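Local coordinates for alpha-fucosidase GH29 (PDB 4PSR), which probably removes alpha-1,6-linked L-fucose from the reducing-end N-acetylglucosamine of glycoprotein glycans, as a TIM-barrel retaining glycoside hydrolase of family GH29, at residues Leu206-His211 with Leu253-Asn258; Leu166-His171 with Arg212-His217; Ala9-Thr14 with Val244-Arg249. One frame throughout, in Å; residues are numbered along the deposited sequence. Where two conformers were deposited one is given.

How the contacts relate
From the N terminus, residues 9-14 come first and wait until 244-249 for their partner, so contact 3 closes the longest loop, 229 residues between its segments. Inside it, strand segment 166-171 meets 212-217 in contact 2, which is therefore nested within contact 3. Contact 1 starts at 206-211, inside the loop of contact 2, and ends at 253-258, beyond both others, so it crosses each of them. Contacts 1 and 2 share helix 200-218, and contacts 1 and 3 share helix 246-263. Together they tie a barrel strand to its covering helix, that helix to the next one, and this second helix to the N-terminal region.

Contact 1: residues Leu206-His211 with Leu253-Asn258; sequences LWFDKH and LAYYFN
Tyr255 stands across from Phe208, and its side chain can be followed outward from the helix 246-263. CB comes first: Tyr255 CB lies near the plane of the Phe208 ring, at its edge, 4.2 Å from Phe208 CE1. With CG anti to the backbone N (chi1 -167°), the tyrosine ring is carried past the phenylalanine, and the two side chains cross at about a right angle. The rings form an offset edge-to-face pair, the edge of Phe208 directed at the face of Tyr255, with centroids 6.0 Å apart and planes at 88°. Of the ring atoms, Tyr255 CD1 comes nearest to the phenylalanine, 4.3 Å from Phe208 CZ, so the rings meet at the near end of the tyrosine and its outer half runs on beyond Phe208. Farther out, the tyrosine ring packs against Leu215 and Arg212, and at the tip Tyr255 OH is hydrogen-bonded to Asp216 OD2, which ties the end of the ring to helix 200-218. The pair thus bridges helices 200-218 and 246-263, Phe208 also touching Lys248 and Glu251 of the second helix, while Tyr256 and His211 of the same segments pack inward on strand 222-225.

Contact 2: residues Leu166-His171 with Arg212-His217; sequences LVIAMH and REMLDH
Flat groups play no part where Ile168, Met170 and Met214 meet: neither a ring nor a planar polar group is laid against another across this contact, and an isoleucine and a methionine of the strand face one methionine of the helix. Rings lie at its margins: the Trp133 side chain touches both Met170 and Met214, and His211 CE1 packs on Met170 CB at 3.7 Å. Met214 carries the helix side alone. Its CG is anti to the backbone N (chi1 173°), and bends at the next two torsions fold the thioether over the strand. The sulfur, Met214 SD, sits 3.7 Å from Ile168 CG2, with Ile168 CB and CG1 somewhat farther off. The isoleucine and the methionine run alongside each other in opposite senses. The terminal methyl, Met214 CE, then lies at 3.8 Å from the same Ile168 CG2 and at 3.9 Å from Met170 CG, so that one methyl touches both strand residues. Met170, itself bent at chi2 and chi3, reaches toward Met214 tip to tip, and Met170 SD comes within 4.0 Å of Met214 CE. All three side chains are buried. Ile168 also packs on Pro122 and Ala124 of strand 119-125, and Met214 on Ile223 of strand 222-225, so the methionine spans more than one barrel strand. The strand ends at Met170; the next residue, His171, touches the bound L-fucose, and its ND1 is hydrogen-bonded to Asp226 OD2. Strand 165-170, helix 200-218 and strand 222-225 form a beta-alpha-beta crossover, and this contact is the apolar layer between strand and covering helix of the TIM barrel, with the fucose at the C-terminal ends of the strands.

Contact 3: residues Ala9-Thr14 with Val244-Arg249; sequences ATWEST and VDEQKR. With MAN (alpha-D-mannopyranose), chain D.
Arg249, whose NH1 lies at the edge of the Trp11 ring 3.8 Å from Trp11 CZ2, holds one oxygen with two nitrogens: Val244 O receives Arg249 NE at 2.8 Å and Arg249 NH2 at 3.2 Å. The oxygen stays in the guanidinium plane; NH2 lies almost straight out from the carbonyl (C=O...N 177°), whereas NE stands above the carbonyl plane. Arg249 NH1 is bonded to Gly277 O. Beside this grip, Trp11 NE1 donates to Glu246 OE1 at 2.9 Å, with an N-H...O angle of 172°. The acceptor lies close to the indole plane but is met from above the carboxylate plane, the two planes being 49° apart. The carboxylate of Glu246, at the end of an extended chain, has a different partner on each oxygen: OE1 serves the indole while Glu246 OE2 accepts from O2 of the mannose of chain D at 2.8 Å. Trp11 also makes a cation-pi contact with Arg279. Each segment starts its helix with a capping residue, Thr10 OG1 accepting from Ser13 N and Asp245 OD2 from Lys248 N. The result is a join of two N-capped helix starts, the short N-terminal helix 11-14 and barrel helix 246-263, at a surface where a protein carboxylate also meets a glycan.

Contact 1: residues Leu206-His211 with Leu253-Asn258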
# COMPACT_ATOMS: atom_id res chain seq x y z
N LEU A 206 18.99 -2.67 -19.11
CA LEU A 206 19.22 -1.59 -18.16
C LEU A 206 18.18 -1.63 -17.05
O LEU A 206 18.51 -1.33 -15.88
CB LEU A 206 19.24 -0.24 -18.88
CG LEU A 206 19.51 0.99 -18.02
CD1 LEU A 206 20.90 0.92 -17.38
CD2 LEU A 206 19.39 2.27 -18.84
N TRP A 207 16.94 -2.02 -17.35
CA TRP A 207 15.91 -2.12 -16.30
C TRP A 207 16.36 -3.09 -15.22
O TRP A 207 16.29 -2.80 -14.01
CB TRP A 207 14.58 -2.59 -16.93
CG TRP A 207 13.47 -2.78 -15.92
CD1 TRP A 207 12.56 -1.85 -15.50
CD2 TRP A 207 13.16 -3.99 -15.23
NE1 TRP A 207 11.71 -2.41 -14.56
CE2 TRP A 207 12.06 -3.71 -14.36
CE3 TRP A 207 13.71 -5.28 -15.23
CZ2 TRP A 207 11.49 -4.69 -13.54
CZ3 TRP A 207 13.15 -6.24 -14.41
CH2 TRP A 207 12.04 -5.94 -13.57
N PHE A 208 16.84 -4.25 -15.66
CA PHE A 208 17.37 -5.26 -14.76
C PHE A 208 18.66 -4.80 -14.07
O PHE A 208 18.79 -4.94 -12.84
CB PHE A 208 17.64 -6.59 -15.49
CG PHE A 208 18.41 -7.57 -14.66
CD1 PHE A 208 17.75 -8.41 -13.78
CD2 PHE A 208 19.78 -7.63 -14.71
CE1 PHE A 208 18.46 -9.30 -12.97
CE2 PHE A 208 20.47 -8.51 -13.91
CZ PHE A 208 19.80 -9.34 -13.04
N ASP A 209 19.58 -4.23 -14.83
CA ASP A 209 20.88 -3.84 -14.27
C ASP A 209 20.70 -2.77 -13.18
O ASP A 209 21.41 -2.76 -12.18
CB ASP A 209 21.83 -3.31 -15.34
CG ASP A 209 22.34 -4.40 -16.27
OD1 ASP A 209 22.24 -5.59 -15.94
OD2 ASP A 209 22.90 -4.03 -17.33
N LYS A 210 19.75 -1.86 -13.37
CA LYS A 210 19.44 -0.85 -12.36
C LYS A 210 18.95 -1.51 -11.07
O LYS A 210 19.42 -1.19 -9.95
CB LYS A 210 18.42 0.15 -12.89
CG LYS A 210 18.99 1.19 -13.84
CD LYS A 210 17.88 1.96 -14.56
CE LYS A 210 18.42 3.17 -15.30
NZ LYS A 210 17.28 3.95 -15.85
N HIS A 211 17.97 -2.41 -11.18
CA HIS A 211 17.51 -3.15 -10.01
C HIS A 211 18.64 -3.91 -9.31
O HIS A 211 18.77 -3.84 -8.09
CB HIS A 211 16.48 -4.21 -10.39
CG HIS A 211 15.06 -3.76 -10.37
ND1 HIS A 211 14.54 -2.98 -9.35
CD2 HIS A 211 14.03 -4.04 -11.20
CE1 HIS A 211 13.24 -2.82 -9.56
NE2 HIS A 211 12.91 -3.45 -10.67
N LEU A 253 13.29 -11.19 -10.52
CA LEU A 253 12.66 -11.92 -9.43
C LEU A 253 13.61 -12.96 -8.85
O LEU A 253 13.79 -13.06 -7.63
CB LEU A 253 11.33 -12.55 -9.92
CG LEU A 253 10.24 -11.56 -10.31
CD1 LEU A 253 9.07 -12.28 -11.00
CD2 LEU A 253 9.73 -10.80 -9.06
N ALA A 254 14.20 -13.78 -9.72
CA ALA A 254 15.14 -14.79 -9.23
C ALA A 254 16.35 -14.18 -8.51
O ALA A 254 16.75 -14.66 -7.45
CB ALA A 254 15.60 -15.73 -10.37
N TYR A 255 16.90 -13.10 -9.08
CA TYR A 255 18.07 -12.46 -8.46
C TYR A 255 17.77 -11.92 -7.07
O TYR A 255 18.48 -12.21 -6.11
CB TYR A 255 18.63 -11.38 -9.36
CG TYR A 255 19.99 -10.87 -8.96
CD1 TYR A 255 21.14 -11.39 -9.54
CD2 TYR A 255 20.14 -9.87 -8.01
CE1 TYR A 255 22.39 -10.93 -9.20
CE2 TYR A 255 21.40 -9.39 -7.68
CZ TYR A 255 22.52 -9.94 -8.28
OH TYR A 255 23.79 -9.49 -7.96
N TYR A 256 16.67 -11.19 -6.96
CA TYR A 256 16.29 -10.61 -5.68
C TYR A 256 15.92 -11.69 -4.67
O TYR A 256 16.36 -11.63 -3.51
CB TYR A 256 15.13 -9.65 -5.90
CG TYR A 256 14.71 -8.86 -4.66
CD1 TYR A 256 15.65 -8.40 -3.73
CD2 TYR A 256 13.38 -8.54 -4.43
CE1 TYR A 256 15.27 -7.63 -2.63
CE2 TYR A 256 12.99 -7.77 -3.33
CZ TYR A 256 13.94 -7.33 -2.44
OH TYR A 256 13.52 -6.56 -1.36
N PHE A 257 15.12 -12.69 -5.06
CA PHE A 257 14.72 -13.73 -4.12
C PHE A 257 15.93 -14.57 -3.69
O PHE A 257 16.03 -14.99 -2.54
CB PHE A 257 13.60 -14.61 -4.72
CG PHE A 257 12.32 -13.87 -5.03
CD1 PHE A 257 12.04 -12.63 -4.48
CD2 PHE A 257 11.39 -14.45 -5.88
CE1 PHE A 257 10.86 -11.98 -4.79
CE2 PHE A 257 10.21 -13.79 -6.22
CZ PHE A 257 9.93 -12.56 -5.64
N ASN A 258 16.90 -14.77 -4.59
CA ASN A 258 18.13 -15.46 -4.20
C ASN A 258 18.97 -14.62 -3.24
O ASN A 258 19.54 -15.15 -2.29
CB ASN A 258 18.97 -15.84 -5.42
CG ASN A 258 18.42 -17.04 -6.14
OD1 ASN A 258 17.83 -17.92 -5.52
ND2 ASN A 258 18.63 -17.10 -7.45

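Contact 2: residues Leu166-His171 with Arg212-His217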
# COMPACT_ATOMS: atom_id res chain seq x y z
N LEU A 166 13.62 -1.31 5.23
CA LEU A 166 13.89 -0.42 4.11
C LEU A 166 13.05 -0.80 2.88
O LEU A 166 13.14 -1.94 2.37
CB LEU A 166 15.37 -0.47 3.72
CG LEU A 166 15.81 0.39 2.54
CD1 LEU A 166 15.66 1.86 2.81
CD2 LEU A 166 17.24 0.07 2.12
N VAL A 167 12.26 0.17 2.41
CA VAL A 167 11.60 0.07 1.11
C VAL A 167 12.32 0.98 0.12
O VAL A 167 12.71 2.11 0.45
CB VAL A 167 10.07 0.40 1.17
CG1 VAL A 167 9.80 1.77 1.78
CG2 VAL A 167 9.43 0.28 -0.21
N ILE A 168 12.46 0.47 -1.11
CA ILE A 168 12.98 1.26 -2.23
C ILE A 168 11.95 1.21 -3.35
O ILE A 168 11.54 0.10 -3.75
CB ILE A 168 14.34 0.72 -2.74
CG1 ILE A 168 15.43 0.82 -1.65
CG2 ILE A 168 14.76 1.45 -4.02
CD1 ILE A 168 15.91 2.23 -1.33
N ALA A 169 11.53 2.37 -3.84
CA ALA A 169 10.60 2.45 -4.98
C ALA A 169 11.33 2.72 -6.27
O ALA A 169 12.21 3.60 -6.38
CB ALA A 169 9.51 3.51 -4.72
N MET A 170 10.94 1.94 -7.28
CA MET A 170 11.55 1.93 -8.60
C MET A 170 10.46 2.06 -9.65
O MET A 170 9.53 1.26 -9.67
CB MET A 170 12.32 0.64 -8.81
CG MET A 170 13.47 0.43 -7.86
SD MET A 170 14.87 1.53 -8.16
CE MET A 170 15.56 0.73 -9.62
N HIS A 171 10.56 3.07 -10.51
CA HIS A 171 9.54 3.34 -11.52
C HIS A 171 10.17 3.42 -12.93
O HIS A 171 9.72 4.18 -13.79
CB HIS A 171 8.74 4.65 -11.24
CG HIS A 171 8.40 4.94 -9.80
ND1 HIS A 171 7.13 5.31 -9.40
CD2 HIS A 171 9.17 5.00 -8.68
CE1 HIS A 171 7.14 5.59 -8.10
NE2 HIS A 171 8.36 5.41 -7.64
N ARG A 212 19.43 -4.64 -10.08
CA ARG A 212 20.50 -5.46 -9.53
C ARG A 212 21.53 -4.62 -8.75
O ARG A 212 21.93 -4.97 -7.64
CB ARG A 212 21.20 -6.23 -10.65
CG ARG A 212 22.53 -6.85 -10.23
CD ARG A 212 23.00 -7.93 -11.18
NE ARG A 212 23.18 -7.40 -12.52
CZ ARG A 212 23.72 -8.06 -13.53
NH1 ARG A 212 23.82 -7.47 -14.71
NH2 ARG A 212 24.13 -9.31 -13.38
N GLU A 213 21.94 -3.52 -9.35
CA GLU A 213 22.96 -2.65 -8.77
C GLU A 213 22.40 -2.01 -7.50
O GLU A 213 23.05 -1.99 -6.45
CB GLU A 213 23.37 -1.57 -9.77
CG GLU A 213 24.56 -0.71 -9.35
CD GLU A 213 24.84 0.32 -10.40
OE1 GLU A 213 23.94 1.16 -10.61
OE2 GLU A 213 25.89 0.25 -11.11
N MET A 214 21.17 -1.50 -7.58
CA MET A 214 20.56 -0.86 -6.43
C MET A 214 20.40 -1.86 -5.29
O MET A 214 20.68 -1.56 -4.13
CB MET A 214 19.19 -0.23 -6.81
CG MET A 214 18.37 0.32 -5.61
SD MET A 214 17.48 -0.95 -4.68
CE MET A 214 16.26 -1.44 -5.90
N LEU A 215 19.95 -3.07 -5.59
CA LEU A 215 19.58 -3.96 -4.49
C LEU A 215 20.82 -4.57 -3.82
O LEU A 215 20.80 -4.83 -2.61
CB LEU A 215 18.54 -4.99 -4.93
CG LEU A 215 18.95 -6.18 -5.81
CD1 LEU A 215 19.52 -7.33 -4.97
CD2 LEU A 215 17.77 -6.67 -6.66
N ASP A 216 21.89 -4.77 -4.58
CA ASP A 216 23.15 -5.18 -3.98
C ASP A 216 23.77 -4.05 -3.16
O ASP A 216 24.48 -4.30 -2.18
CB ASP A 216 24.15 -5.66 -5.06
CG ASP A 216 23.83 -7.05 -5.63
OD1 ASP A 216 23.19 -7.89 -4.95
OD2 ASP A 216 24.28 -7.30 -6.76
N HIS A 217 23.47 -2.80 -3.53
CA HIS A 217 24.04 -1.61 -2.87
C HIS A 217 23.41 -1.33 -1.51
O HIS A 217 24.11 -0.94 -0.58
CB HIS A 217 23.82 -0.41 -3.81
CG HIS A 217 24.54 0.85 -3.43
ND1 HIS A 217 25.91 0.91 -3.25
CD2 HIS A 217 24.09 2.12 -3.34
CE1 HIS A 217 26.26 2.16 -3.02
NE2 HIS A 217 25.18 2.92 -3.06

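Contact 3: residues Ala9-Thr14 with Val244-Arg249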
# COMPACT_ATOMS: atom_id res chain seq x y z
N ALA A 9 15.07 -18.32 -13.12
CA ALA A 9 14.28 -17.32 -13.82
C ALA A 9 13.12 -17.94 -14.61
O ALA A 9 13.06 -17.87 -15.85
CB ALA A 9 15.16 -16.49 -14.72
N THR A 10 12.18 -18.53 -13.87
CA THR A 10 10.92 -19.06 -14.41
C THR A 10 9.76 -18.72 -13.48
O THR A 10 9.96 -18.46 -12.28
CB THR A 10 10.94 -20.60 -14.53
OG1 THR A 10 10.94 -21.19 -13.22
CG2 THR A 10 12.16 -21.08 -15.29
N TRP A 11 8.55 -18.72 -14.00
CA TRP A 11 7.39 -18.41 -13.16
C TRP A 11 7.21 -19.49 -12.10
O TRP A 11 6.96 -19.21 -10.94
CB TRP A 11 6.12 -18.25 -13.99
CG TRP A 11 6.18 -17.06 -14.88
CD1 TRP A 11 6.17 -17.05 -16.25
CD2 TRP A 11 6.30 -15.69 -14.48
NE1 TRP A 11 6.27 -15.75 -16.72
CE2 TRP A 11 6.35 -14.90 -15.65
CE3 TRP A 11 6.35 -15.05 -13.24
CZ2 TRP A 11 6.47 -13.52 -15.62
CZ3 TRP A 11 6.48 -13.67 -13.22
CH2 TRP A 11 6.53 -12.92 -14.39
N GLU A 12 7.41 -20.75 -12.48
CA GLU A 12 7.14 -21.83 -11.58
C GLU A 12 8.13 -21.84 -10.40
O GLU A 12 7.75 -22.12 -9.26
CB GLU A 12 7.10 -23.14 -12.39
CG GLU A 12 8.33 -23.38 -13.31
CD GLU A 12 8.26 -22.80 -14.76
OE1 GLU A 12 7.46 -21.86 -15.10
OE2 GLU A 12 9.07 -23.30 -15.58
N SER A 13 9.39 -21.49 -10.66
CA SER A 13 10.39 -21.42 -9.60
C SER A 13 10.14 -20.23 -8.64
O SER A 13 10.11 -20.39 -7.43
CB SER A 13 11.79 -21.26 -10.20
OG SER A 13 12.78 -21.20 -9.18
N THR A 14 9.93 -19.05 -9.24
CA THR A 14 9.75 -17.83 -8.45
C THR A 14 8.41 -17.83 -7.70
O THR A 14 8.31 -17.18 -6.66
CB THR A 14 9.93 -16.56 -9.29
OG1 THR A 14 9.02 -16.55 -10.39
CG2 THR A 14 11.36 -16.43 -9.83
N VAL A 244 8.12 -4.57 -19.90
CA VAL A 244 9.52 -4.99 -19.80
C VAL A 244 9.63 -6.41 -20.32
O VAL A 244 8.76 -7.25 -20.10
CB VAL A 244 10.04 -4.92 -18.31
CG1 VAL A 244 11.45 -5.49 -18.19
CG2 VAL A 244 9.97 -3.50 -17.78
N ASP A 245 10.69 -6.69 -21.06
CA ASP A 245 10.92 -8.05 -21.51
C ASP A 245 10.70 -9.10 -20.40
O ASP A 245 11.22 -8.98 -19.27
CB ASP A 245 12.33 -8.15 -22.07
CG ASP A 245 12.64 -9.52 -22.55
OD1 ASP A 245 12.12 -9.88 -23.63
OD2 ASP A 245 13.37 -10.24 -21.83
N GLU A 246 9.95 -10.16 -20.70
CA GLU A 246 9.60 -11.16 -19.73
C GLU A 246 10.79 -11.84 -19.08
O GLU A 246 10.80 -12.06 -17.87
CB GLU A 246 8.68 -12.22 -20.37
CG GLU A 246 8.16 -13.24 -19.39
CD GLU A 246 7.55 -14.47 -20.03
OE1 GLU A 246 6.58 -14.99 -19.46
OE2 GLU A 246 8.06 -14.92 -21.08
N GLN A 247 11.80 -12.15 -19.89
CA GLN A 247 13.01 -12.78 -19.40
C GLN A 247 13.68 -11.91 -18.33
O GLN A 247 14.15 -12.40 -17.30
CB GLN A 247 13.98 -13.06 -20.56
CG GLN A 247 15.27 -13.71 -20.16
CD GLN A 247 16.04 -14.33 -21.33
OE1 GLN A 247 15.73 -14.09 -22.50
NE2 GLN A 247 17.05 -15.13 -21.00
N LYS A 248 13.72 -10.61 -18.58
CA LYS A 248 14.36 -9.66 -17.66
C LYS A 248 13.56 -9.54 -16.36
O LYS A 248 14.14 -9.45 -15.26
CB LYS A 248 14.60 -8.32 -18.33
CG LYS A 248 15.70 -8.38 -19.44
CD LYS A 248 17.02 -8.71 -18.85
CE LYS A 248 18.10 -8.89 -19.87
NZ LYS A 248 18.25 -10.31 -20.19
N ARG A 249 12.23 -9.55 -16.46
CA ARG A 249 11.41 -9.60 -15.24
C ARG A 249 11.69 -10.82 -14.40
O ARG A 249 11.88 -10.73 -13.20
CB ARG A 249 9.93 -9.53 -15.63
CG ARG A 249 9.50 -8.16 -16.05
CD ARG A 249 8.04 -8.13 -16.43
NE ARG A 249 7.76 -8.51 -17.82
CZ ARG A 249 6.83 -9.38 -18.20
NH1 ARG A 249 6.15 -10.12 -17.34
NH2 ARG A 249 6.61 -9.54 -19.50
C1 MAN D . 7.14 -12.81 -24.27
C2 MAN D . 8.38 -13.61 -24.67
C3 MAN D . 7.92 -14.93 -25.32
C4 MAN D . 6.98 -15.70 -24.36
C5 MAN D . 5.78 -14.78 -23.99
C6 MAN D . 4.82 -15.36 -22.94
O2 MAN D . 9.11 -13.96 -23.51
O3 MAN D . 9.02 -15.72 -25.72
O4 MAN D . 6.50 -16.88 -24.98
O5 MAN D . 6.28 -13.52 -23.44
O6 MAN D . 3.83 -14.36 -22.63